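Local structure of dihydrodipicolinate reductase N-terminus domain-containing protein (Mycobacterium smegmatis, 6IAQ) at residues A[8-19]-A[73-82]; A[100-108]-A[310-318]. The protein is an NADP-binding amine dehydrogenase that probably makes amines by reductive amination of ketones, drawing hydride from its nicotinamide cofactor. All blocks are in the same frame, centred on the assembly; numbering follows the deposited sequence.

How the contacts relate
Contact 1 (8-19 with 73-82) and contact 2 (100-108 with 310-318) are both largely buried and both reach the NADP, but they are built differently. Contact 1 is strand against strand within the parallel sheet, so backbone hydrogen bonds carry it; a polar fringe around Arg9 closes its partly exposed end. Contact 2 packs the next strand, 102-105, against helix segments from late in the chain, and there apolar side chains do the work. The two meet in the sheet: Ala78 N lies 2.8 Å from Asn102 O, a probable hydrogen bond. On one face of the sheet, Met310 CE meets Val79 CG1 at 3.5 Å, bringing the helix 302-312 onto the strands of both contacts.

Contact 1. Residues A[8-19]-A[73-82]; sequences IRAVVYGVGAMN and THPDIAVIAV. With NAP (NADP nicotinamide-adenine-dinucleotide phosphate), chain F.
Arg9 grips a single carbonyl oxygen end-on with two nitrogens: NH2 is 2.6 Å and NH1 2.9 Å from Thr73 O. NH1 also donates to His74 O, and both oxygens lie in the guanidinium plane. The bend at chi3 (65°) turns the group to where helix 66-73 runs out and its last carbonyls would be expected to attract a cation. Asp76 pairs with the backbone of Arg9 instead, its OD2 taking Arg9 N through the anti lone pair at 2.9 Å, while a water links that oxygen to NH1. Beyond this fringe, strands 9-13 and 77-80 run parallel, as in a Rossmann fold, joined by regular bonds such as Val79 N to Val11 O (2.9 Å). Small and branched residues suit this sheet, as where Ala10 CB meets Ile77 CG2; Val11 CG2 packs on the loop residue Pro75. In the glycine-rich turn, lack of a side chain lets Gly14, at positive phi, pass by Ala81 O and Gly16 by NADP O5B; Ala17 N and Met18 N then bind phosphate oxygens. Asn19 ND2 donates to Gly14 O (2.8 Å) and, from the face opposite Tyr13 N, to Val79 O (3.0 Å).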
loop_
_atom_site.group_PDB
_atom_site.type_symbol
_atom_site.label_atom_id
_atom_site.label_comp_id
_atom_site.label_asym_id
_atom_site.label_seq_id
_atom_site.Cartn_x
_atom_site.Cartn_y
_atom_site.Cartn_z
ATOM N N ILE A 8 -14.906 10.317 21.085
ATOM C CA ILE A 8 -13.544 9.927 21.574
ATOM C C ILE A 8 -13.019 11.044 22.479
ATOM O O ILE A 8 -13.031 12.229 22.054
ATOM C CB ILE A 8 -12.585 9.643 20.397
ATOM C CG1 ILE A 8 -13.027 8.394 19.621
ATOM C CG2 ILE A 8 -11.139 9.560 20.874
ATOM C CD1 ILE A 8 -12.386 8.260 18.252
ATOM N N ARG A 9 -12.537 10.662 23.652
ATOM C CA ARG A 9 -11.916 11.595 24.630
ATOM C C ARG A 9 -10.416 11.271 24.657
ATOM O O ARG A 9 -10.049 10.100 24.929
ATOM C CB ARG A 9 -12.620 11.494 25.995
ATOM C CG ARG A 9 -14.096 11.893 25.968
ATOM C CD ARG A 9 -14.855 11.482 27.224
ATOM N NE ARG A 9 -14.355 12.193 28.392
ATOM C CZ ARG A 9 -13.530 11.705 29.316
ATOM N NH1 ARG A 9 -13.124 10.440 29.287
ATOM N NH2 ARG A 9 -13.185 12.479 30.338
ATOM N N ALA A 10 -9.579 12.258 24.356
ATOM C CA ALA A 10 -8.114 12.051 24.193
ATOM C C ALA A 10 -7.307 12.915 25.177
ATOM O O ALA A 10 -7.743 14.052 25.454
ATOM C CB ALA A 10 -7.732 12.368 22.765
ATOM N N VAL A 11 -6.181 12.387 25.644
ATOM C CA VAL A 11 -5.121 13.150 26.359
ATOM C C VAL A 11 -3.914 13.279 25.416
ATOM O O VAL A 11 -3.464 12.246 24.874
ATOM C CB VAL A 11 -4.755 12.485 27.696
ATOM C CG1 VAL A 11 -3.400 12.961 28.241
ATOM C CG2 VAL A 11 -5.845 12.755 28.734
ATOM N N VAL A 12 -3.441 14.503 25.183
ATOM C CA VAL A 12 -2.228 14.719 24.337
ATOM C C VAL A 12 -1.029 14.694 25.293
ATOM O O VAL A 12 -0.943 15.537 26.218
ATOM C CB VAL A 12 -2.312 15.914 23.357
ATOM C CG1 VAL A 12 -3.707 16.524 23.250
ATOM C CG2 VAL A 12 -1.281 16.984 23.584
ATOM N N TYR A 13 -0.246 13.627 25.181
ATOM C CA TYR A 13 0.880 13.272 26.053
ATOM C C TYR A 13 2.167 13.772 25.379
ATOM O O TYR A 13 2.656 13.124 24.404
ATOM C CB TYR A 13 0.832 11.767 26.297
ATOM C CG TYR A 13 1.495 11.263 27.550
ATOM C CD1 TYR A 13 2.595 11.904 28.101
ATOM C CD2 TYR A 13 1.044 10.113 28.161
ATOM C CE1 TYR A 13 3.239 11.393 29.210
ATOM C CE2 TYR A 13 1.658 9.608 29.292
ATOM C CZ TYR A 13 2.751 10.262 29.829
ATOM O OH TYR A 13 3.376 9.765 30.931
ATOM N N GLY A 14 2.699 14.887 25.898
ATOM C CA GLY A 14 3.750 15.693 25.265
ATOM C C GLY A 14 3.098 16.731 24.380
ATOM O O GLY A 14 2.042 16.445 23.782
ATOM N N VAL A 15 3.660 17.928 24.338
ATOM C CA VAL A 15 3.095 19.085 23.603
ATOM C C VAL A 15 4.235 19.741 22.827
ATOM O O VAL A 15 4.410 20.965 22.947
ATOM C CB VAL A 15 2.380 20.067 24.539
ATOM C CG1 VAL A 15 1.522 21.012 23.724
ATOM C CG2 VAL A 15 1.520 19.342 25.552
ATOM N N GLY A 16 4.960 18.942 22.042
ATOM C CA GLY A 16 6.143 19.429 21.324
ATOM C C GLY A 16 5.829 19.668 19.876
ATOM O O GLY A 16 4.645 19.941 19.546
ATOM N N ALA A 17 6.828 19.565 19.009
ATOM C CA ALA A 17 6.656 19.880 17.569
ATOM C C ALA A 17 5.538 18.993 16.981
ATOM O O ALA A 17 4.643 19.526 16.268
ATOM C CB ALA A 17 7.964 19.679 16.841
ATOM N N MET A 18 5.558 17.692 17.258
ATOM C CA MET A 18 4.593 16.758 16.610
ATOM C C MET A 18 3.205 16.880 17.271
ATOM O O MET A 18 2.221 17.061 16.532
ATOM C CB MET A 18 5.081 15.305 16.619
ATOM C CG MET A 18 6.333 15.084 15.725
ATOM S SD MET A 18 6.129 15.657 14.029
ATOM C CE MET A 18 6.754 17.337 14.083
ATOM N N ASN A 19 3.102 16.833 18.591
ATOM C CA ASN A 19 1.761 16.870 19.250
ATOM C C ASN A 19 1.092 18.220 19.033
ATOM O O ASN A 19 -0.150 18.249 19.059
ATOM C CB ASN A 19 1.761 16.406 20.699
ATOM C CG ASN A 19 1.366 14.951 20.814
ATOM O OD1 ASN A 19 0.961 14.347 19.814
ATOM N ND2 ASN A 19 1.482 14.372 22.005
ATOM N N THR A 73 -9.338 12.215 34.241
ATOM C CA THR A 73 -10.074 12.342 32.957
ATOM C C THR A 73 -10.463 10.983 32.347
ATOM O O THR A 73 -11.427 10.988 31.558
ATOM C CB THR A 73 -9.288 13.199 31.956
ATOM O OG1 THR A 73 -8.082 12.495 31.668
ATOM C CG2 THR A 73 -9.009 14.593 32.478
ATOM N N HIS A 74 -9.769 9.892 32.651
ATOM C CA HIS A 74 -10.010 8.541 32.069
ATOM C C HIS A 74 -10.345 8.631 30.584
ATOM O O HIS A 74 -11.444 8.268 30.143
ATOM C CB HIS A 74 -11.070 7.801 32.863
ATOM C CG HIS A 74 -10.557 7.375 34.193
ATOM N ND1 HIS A 74 -10.720 8.161 35.329
ATOM C CD2 HIS A 74 -9.825 6.308 34.571
ATOM C CE1 HIS A 74 -10.155 7.544 36.348
ATOM N NE2 HIS A 74 -9.586 6.418 35.903
ATOM N N PRO A 75 -9.379 9.075 29.742
ATOM C CA PRO A 75 -9.619 9.207 28.311
ATOM C C PRO A 75 -9.705 7.834 27.628
ATOM O O PRO A 75 -9.220 6.867 28.165
ATOM C CB PRO A 75 -8.368 9.975 27.845
ATOM C CG PRO A 75 -7.277 9.462 28.770
ATOM C CD PRO A 75 -7.984 9.362 30.105
ATOM N N ASP A 76 -10.272 7.805 26.426
ATOM C CA ASP A 76 -10.285 6.608 25.540
ATOM C C ASP A 76 -8.886 6.354 24.979
ATOM O O ASP A 76 -8.601 5.189 24.624
ATOM C CB ASP A 76 -11.246 6.812 24.367
ATOM C CG ASP A 76 -12.673 6.979 24.840
ATOM O OD1 ASP A 76 -13.166 6.032 25.380
ATOM O OD2 ASP A 76 -13.245 8.090 24.693
ATOM N N ILE A 77 -8.073 7.407 24.847
ATOM C CA ILE A 77 -6.774 7.319 24.115
ATOM C C ILE A 77 -5.814 8.394 24.650
ATOM O O ILE A 77 -6.222 9.591 24.791
ATOM C CB ILE A 77 -6.974 7.429 22.581
ATOM C CG1 ILE A 77 -5.699 7.097 21.794
ATOM C CG2 ILE A 77 -7.507 8.801 22.210
ATOM C CD1 ILE A 77 -5.440 5.654 21.609
ATOM N N ALA A 78 -4.581 7.967 24.887
ATOM C CA ALA A 78 -3.407 8.845 25.087
ATOM C C ALA A 78 -2.621 8.876 23.773
ATOM O O ALA A 78 -2.312 7.807 23.232
ATOM C CB ALA A 78 -2.545 8.314 26.204
ATOM N N VAL A 79 -2.359 10.076 23.275
ATOM C CA VAL A 79 -1.679 10.341 21.977
ATOM C C VAL A 79 -0.269 10.857 22.318
ATOM O O VAL A 79 -0.171 11.966 22.814
ATOM C CB VAL A 79 -2.504 11.328 21.148
ATOM C CG1 VAL A 79 -1.872 11.561 19.800
ATOM C CG2 VAL A 79 -3.956 10.851 21.003
ATOM N N ILE A 80 0.741 10.001 22.209
ATOM C CA ILE A 80 2.072 10.224 22.821
ATOM C C ILE A 80 3.068 10.649 21.733
ATOM O O ILE A 80 3.308 9.881 20.777
ATOM C CB ILE A 80 2.563 8.983 23.558
ATOM C CG1 ILE A 80 1.505 8.467 24.550
ATOM C CG2 ILE A 80 3.886 9.287 24.257
ATOM C CD1 ILE A 80 1.902 7.179 25.226
ATOM N N ALA A 81 3.668 11.819 21.919
ATOM C CA ALA A 81 4.819 12.278 21.111
ATOM C C ALA A 81 5.873 12.827 22.079
ATOM O O ALA A 81 5.944 14.095 22.218
ATOM C CB ALA A 81 4.357 13.279 20.110
ATOM N N VAL A 82 6.622 11.944 22.733
ATOM C CA VAL A 82 7.628 12.428 23.731
ATOM C C VAL A 82 9.015 11.876 23.422
ATOM O O VAL A 82 9.899 12.721 23.343
ATOM C CB VAL A 82 7.215 12.305 25.221
ATOM C CG1 VAL A 82 5.731 12.125 25.434
ATOM C CG2 VAL A 82 8.063 11.351 26.036
HETATM P PA NAP F . 9.884 17.642 20.783
HETATM O O1A NAP F . 9.381 18.821 20.092
HETATM O O2A NAP F . 11.232 17.609 21.564
HETATM O O5B NAP F . 8.690 17.168 21.790
HETATM C C5B NAP F . 8.897 16.232 22.857
HETATM C C4B NAP F . 7.906 16.558 23.967
HETATM O O4B NAP F . 8.000 15.621 25.037
HETATM C C3B NAP F . 8.081 17.961 24.607
HETATM O O3B NAP F . 6.757 18.546 24.558
HETATM C C2B NAP F . 8.470 17.730 26.064
HETATM O O2B NAP F . 7.836 18.638 26.992
HETATM C C1B NAP F . 7.813 16.399 26.264
HETATM N N9A NAP F . 8.312 15.552 27.345
HETATM C C8A NAP F . 9.551 15.059 27.547
HETATM N N7A NAP F . 9.517 14.257 28.617
HETATM C C5A NAP F . 8.230 14.183 29.034
HETATM C C6A NAP F . 7.455 13.494 30.096
HETATM N N6A NAP F . 8.052 12.687 30.963
HETATM N N1A NAP F . 6.143 13.713 30.174
HETATM C C2A NAP F . 5.469 14.511 29.321
HETATM N N3A NAP F . 6.085 15.179 28.319
HETATM C C4A NAP F . 7.437 15.047 28.196
HETATM O O3 NAP F . 10.014 16.355 19.767
HETATM P PN NAP F . 8.945 15.978 18.557
HETATM O O1N NAP F . 9.422 16.415 17.207
HETATM O O2N NAP F . 7.556 16.343 18.948
HETATM O O5D NAP F . 9.227 14.414 18.732
HETATM C C5D NAP F . 8.817 13.604 19.841
HETATM C C4D NAP F . 9.182 12.152 19.714
HETATM O O4D NAP F . 8.430 11.602 18.582
HETATM C C3D NAP F . 10.656 11.969 19.491
HETATM O O3D NAP F . 11.190 10.884 20.228
HETATM C C2D NAP F . 10.737 11.679 17.986
HETATM O O2D NAP F . 11.929 10.936 17.698
HETATM C C1D NAP F . 9.384 10.948 17.748
HETATM N N1N NAP F . 8.946 11.044 16.343
HETATM C C2N NAP F . 8.611 9.926 15.728
HETATM C C3N NAP F . 8.254 9.967 14.388
HETATM C C7N NAP F . 7.813 8.718 13.657
HETATM O O7N NAP F . 7.673 8.830 12.439
HETATM N N7N NAP F . 7.553 7.572 14.311
HETATM C C4N NAP F . 8.242 11.194 13.725
HETATM C C5N NAP F . 8.595 12.360 14.397
HETATM C C6N NAP F . 8.938 12.236 15.720
HETATM P P2B NAP F . 8.103 20.213 26.967
HETATM O O1X NAP F . 7.500 20.776 25.712
HETATM O O2X NAP F . 7.244 20.759 28.105
HETATM O O3X NAP F . 9.625 20.203 27.136
HETATM O O HOH W 1 -13.864 8.577 27.676
HETATM O O HOH W 2 5.483 16.316 20.672
#

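Contact 2. Residues A[100-108]-A[310-318]; sequences GVNAVTLSE and MVNRIPDVI. With NAP (NADP nicotinamide-adenine-dinucleotide phosphate), chain F; EDO (1,2-ethanediol), chain E.
The carboxamide of Asn102 crosses Ile318 at about a right angle, ND2 4.1 Å from CG1, while Arg313, whose CB comes near Val104 CG2, takes Asp316 at the edge of its guanidinium. Asp316 CG lies in the guanidinium plane, and Arg313 NH1 makes a 2.9 Å salt bridge to Asp316 OD2, on its anti side and tilted out of the carboxylate plane. Both polar groups have further partners: Asp76 O and Thr134 N for Asn102, Asp142 for Arg313. Between them the contact is apolar. Branched Val104 sets both methyls 3.6 Å from Met310 CG; they also reach Ile314 CG1 (4.0 Å from Val104 CG1) and, more loosely, Val317. Met310, unbranched and flexible, crosses Leu106: near-extended chi1 (-179°) and chi2 carry SD to 3.7 Å from Leu106 CD2, and the bend at chi3 (65°) folds CE onto Leu106 CG and CD2. Leu106 CB touches the nicotinamide ring, and its O accepts the carboxamide N7N at 2.9 Å. Glu108 OE2 binds the ribose O2D and an ethanediol probably from the crystallisation liquor. Strand 102-105 runs between strands 77-80 and 134-137 of the Rossmann sheet, Ala103 turning away to meet helix 86-98, while Met310 and Ile314 also pack on helix 17-28.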
loop_
_atom_site.group_PDB
_atom_site.type_symbol
_atom_site.label_atom_id
_atom_site.label_comp_id
_atom_site.label_asym_id
_atom_site.label_seq_id
_atom_site.Cartn_x
_atom_site.Cartn_y
_atom_site.Cartn_z
ATOM N N GLY A 100 -5.423 1.447 32.387
ATOM C CA GLY A 100 -6.267 0.900 31.306
ATOM C C GLY A 100 -6.493 1.872 30.164
ATOM O O GLY A 100 -7.541 1.763 29.479
ATOM N N VAL A 101 -5.553 2.784 29.904
ATOM C CA VAL A 101 -5.731 3.827 28.853
ATOM C C VAL A 101 -5.021 3.352 27.577
ATOM O O VAL A 101 -3.799 3.012 27.632
ATOM C CB VAL A 101 -5.236 5.207 29.330
ATOM C CG1 VAL A 101 -5.180 6.201 28.193
ATOM C CG2 VAL A 101 -6.104 5.760 30.466
ATOM N N ASN A 102 -5.775 3.276 26.472
ATOM C CA ASN A 102 -5.217 2.959 25.127
ATOM C C ASN A 102 -4.162 4.021 24.802
ATOM O O ASN A 102 -4.371 5.209 25.156
ATOM C CB ASN A 102 -6.285 2.980 24.043
ATOM C CG ASN A 102 -7.392 1.961 24.274
ATOM O OD1 ASN A 102 -7.125 0.766 24.367
ATOM N ND2 ASN A 102 -8.630 2.429 24.352
ATOM N N ALA A 103 -3.078 3.630 24.145
ATOM C CA ALA A 103 -1.998 4.578 23.782
ATOM C C ALA A 103 -1.567 4.340 22.333
ATOM O O ALA A 103 -1.287 3.200 21.964
ATOM C CB ALA A 103 -0.831 4.468 24.742
ATOM N N VAL A 104 -1.555 5.417 21.559
ATOM C CA VAL A 104 -0.868 5.470 20.240
ATOM C C VAL A 104 0.360 6.377 20.456
ATOM O O VAL A 104 0.216 7.407 21.132
ATOM C CB VAL A 104 -1.873 5.934 19.168
ATOM C CG1 VAL A 104 -2.317 7.378 19.355
ATOM C CG2 VAL A 104 -1.350 5.682 17.779
ATOM N N THR A 105 1.533 5.955 20.005
ATOM C CA THR A 105 2.800 6.684 20.256
ATOM C C THR A 105 3.653 6.771 18.986
ATOM O O THR A 105 3.654 5.802 18.201
ATOM C CB THR A 105 3.586 6.038 21.397
ATOM O OG1 THR A 105 4.740 6.838 21.675
ATOM C CG2 THR A 105 4.025 4.622 21.120
ATOM N N LEU A 106 4.415 7.855 18.865
ATOM C CA LEU A 106 5.395 8.050 17.766
ATOM C C LEU A 106 6.685 7.319 18.072
ATOM O O LEU A 106 7.551 7.331 17.176
ATOM C CB LEU A 106 5.649 9.548 17.568
ATOM C CG LEU A 106 4.472 10.311 16.994
ATOM C CD1 LEU A 106 4.875 11.729 16.698
ATOM C CD2 LEU A 106 3.866 9.588 15.783
ATOM N N SER A 107 6.866 6.736 19.280
ATOM C CA SER A 107 8.140 6.067 19.637
ATOM C C SER A 107 8.581 5.134 18.492
ATOM O O SER A 107 7.879 4.165 18.232
ATOM C CB SER A 107 8.055 5.342 20.960
ATOM O OG SER A 107 7.906 6.279 22.024
ATOM N N GLU A 108 9.732 5.404 17.865
ATOM C CA GLU A 108 10.184 4.685 16.645
ATOM C C GLU A 108 10.408 3.211 16.997
ATOM O O GLU A 108 10.101 2.343 16.178
ATOM C CB GLU A 108 11.433 5.339 16.028
ATOM C CG GLU A 108 11.142 6.690 15.384
ATOM C CD GLU A 108 11.287 7.906 16.272
ATOM O OE1 GLU A 108 11.234 7.734 17.522
ATOM O OE2 GLU A 108 11.415 9.029 15.717
ATOM N N MET A 310 -0.658 8.781 12.910
ATOM C CA MET A 310 -1.006 8.546 14.335
ATOM C C MET A 310 -2.481 8.894 14.541
ATOM O O MET A 310 -3.172 8.137 15.197
ATOM C CB MET A 310 -0.134 9.359 15.310
ATOM C CG MET A 310 -0.510 9.081 16.755
ATOM S SD MET A 310 0.831 9.439 17.954
ATOM C CE MET A 310 0.879 11.203 17.674
ATOM N N VAL A 311 -2.952 10.008 14.016
ATOM C CA VAL A 311 -4.370 10.443 14.180
ATOM C C VAL A 311 -5.298 9.407 13.542
ATOM O O VAL A 311 -6.217 8.928 14.249
ATOM C CB VAL A 311 -4.585 11.857 13.634
ATOM C CG1 VAL A 311 -6.063 12.234 13.560
ATOM C CG2 VAL A 311 -3.817 12.870 14.473
ATOM N N ASN A 312 -5.038 9.031 12.286
ATOM C CA ASN A 312 -5.942 8.152 11.495
ATOM C C ASN A 312 -5.887 6.749 12.111
ATOM O O ASN A 312 -6.846 5.974 11.878
ATOM C CB ASN A 312 -5.614 8.186 10.000
ATOM C CG ASN A 312 -5.849 9.544 9.354
ATOM O OD1 ASN A 312 -6.522 10.411 9.920
ATOM N ND2 ASN A 312 -5.289 9.754 8.165
ATOM N N ARG A 313 -4.868 6.443 12.929
ATOM C CA ARG A 313 -4.788 5.139 13.640
ATOM C C ARG A 313 -5.673 5.103 14.906
ATOM O O ARG A 313 -5.921 4.002 15.423
ATOM C CB ARG A 313 -3.351 4.792 14.037
ATOM C CG ARG A 313 -2.490 4.146 12.961
ATOM C CD ARG A 313 -3.142 2.925 12.354
ATOM N NE ARG A 313 -2.276 2.212 11.436
ATOM C CZ ARG A 313 -2.686 1.218 10.640
ATOM N NH1 ARG A 313 -3.962 0.808 10.641
ATOM N NH2 ARG A 313 -1.811 0.632 9.846
ATOM N N ILE A 314 -6.136 6.227 15.428
ATOM C CA ILE A 314 -6.767 6.248 16.783
ATOM C C ILE A 314 -7.988 5.322 16.800
ATOM O O ILE A 314 -8.117 4.517 17.726
ATOM C CB ILE A 314 -7.074 7.681 17.258
ATOM C CG1 ILE A 314 -5.786 8.394 17.696
ATOM C CG2 ILE A 314 -8.111 7.675 18.380
ATOM C CD1 ILE A 314 -5.941 9.880 17.812
ATOM N N PRO A 315 -8.921 5.358 15.823
ATOM C CA PRO A 315 -10.064 4.436 15.854
ATOM C C PRO A 315 -9.635 2.962 15.806
ATOM O O PRO A 315 -10.286 2.142 16.450
ATOM C CB PRO A 315 -10.911 4.789 14.628
ATOM C CG PRO A 315 -10.502 6.215 14.296
ATOM C CD PRO A 315 -9.061 6.356 14.762
ATOM N N ASP A 316 -8.569 2.659 15.053
ATOM C CA ASP A 316 -8.039 1.286 14.904
ATOM C C ASP A 316 -7.546 0.819 16.253
ATOM O O ASP A 316 -7.837 -0.320 16.599
ATOM C CB ASP A 316 -6.932 1.192 13.853
ATOM C CG ASP A 316 -7.365 1.576 12.448
ATOM O OD1 ASP A 316 -8.609 1.575 12.199
ATOM O OD2 ASP A 316 -6.466 1.890 11.629
ATOM N N VAL A 317 -6.831 1.684 16.991
ATOM C CA VAL A 317 -6.140 1.284 18.245
ATOM C C VAL A 317 -7.217 1.114 19.326
ATOM O O VAL A 317 -7.149 0.132 20.063
ATOM C CB VAL A 317 -5.026 2.291 18.609
ATOM C CG1 VAL A 317 -4.529 2.122 20.030
ATOM C CG2 VAL A 317 -3.853 2.169 17.632
ATOM N N ILE A 318 -8.237 1.975 19.356
ATOM C CA ILE A 318 -9.363 1.803 20.320
ATOM C C ILE A 318 -10.062 0.468 20.047
ATOM O O ILE A 318 -10.236 -0.307 21.004
ATOM C CB ILE A 318 -10.323 2.999 20.305
ATOM C CG1 ILE A 318 -9.618 4.255 20.844
ATOM C CG2 ILE A 318 -11.581 2.652 21.107
ATOM C CD1 ILE A 318 -10.340 5.536 20.541
HETATM P PA NAP F . 9.884 17.642 20.783
HETATM O O1A NAP F . 9.381 18.821 20.092
HETATM O O2A NAP F . 11.232 17.609 21.564
HETATM O O5B NAP F . 8.690 17.168 21.790
HETATM C C5B NAP F . 8.897 16.232 22.857
HETATM C C4B NAP F . 7.906 16.558 23.967
HETATM O O4B NAP F . 8.000 15.621 25.037
HETATM C C3B NAP F . 8.081 17.961 24.607
HETATM O O3B NAP F . 6.757 18.546 24.558
HETATM C C2B NAP F . 8.470 17.730 26.064
HETATM O O2B NAP F . 7.836 18.638 26.992
HETATM C C1B NAP F . 7.813 16.399 26.264
HETATM N N9A NAP F . 8.312 15.552 27.345
HETATM C C8A NAP F . 9.551 15.059 27.547
HETATM N N7A NAP F . 9.517 14.257 28.617
HETATM C C5A NAP F . 8.230 14.183 29.034
HETATM C C6A NAP F . 7.455 13.494 30.096
HETATM N N6A NAP F . 8.052 12.687 30.963
HETATM N N1A NAP F . 6.143 13.713 30.174
HETATM C C2A NAP F . 5.469 14.511 29.321
HETATM N N3A NAP F . 6.085 15.179 28.319
HETATM C C4A NAP F . 7.437 15.047 28.196
HETATM O O3 NAP F . 10.014 16.355 19.767
HETATM P PN NAP F . 8.945 15.978 18.557
HETATM O O1N NAP F . 9.422 16.415 17.207
HETATM O O2N NAP F . 7.556 16.343 18.948
HETATM O O5D NAP F . 9.227 14.414 18.732
HETATM C C5D NAP F . 8.817 13.604 19.841
HETATM C C4D NAP F . 9.182 12.152 19.714
HETATM O O4D NAP F . 8.430 11.602 18.582
HETATM C C3D NAP F . 10.656 11.969 19.491
HETATM O O3D NAP F . 11.190 10.884 20.228
HETATM C C2D NAP F . 10.737 11.679 17.986
HETATM O O2D NAP F . 11.929 10.936 17.698
HETATM C C1D NAP F . 9.384 10.948 17.748
HETATM N N1N NAP F . 8.946 11.044 16.343
HETATM C C2N NAP F . 8.611 9.926 15.728
HETATM C C3N NAP F . 8.254 9.967 14.388
HETATM C C7N NAP F . 7.813 8.718 13.657
HETATM O O7N NAP F . 7.673 8.830 12.439
HETATM N N7N NAP F . 7.553 7.572 14.311
HETATM C C4N NAP F . 8.242 11.194 13.725
HETATM C C5N NAP F . 8.595 12.360 14.397
HETATM C C6N NAP F . 8.938 12.236 15.720
HETATM P P2B NAP F . 8.103 20.213 26.967
HETATM O O1X NAP F . 7.500 20.776 25.712
HETATM O O2X NAP F . 7.244 20.759 28.105
HETATM O O3X NAP F . 9.625 20.203 27.136
HETATM C C1 EDO E . 11.637 10.163 12.098
HETATM O O1 EDO E . 11.368 9.100 12.968
HETATM C C2 EDO E . 11.067 9.882 10.752
HETATM O O2 EDO E . 9.709 10.302 10.650
#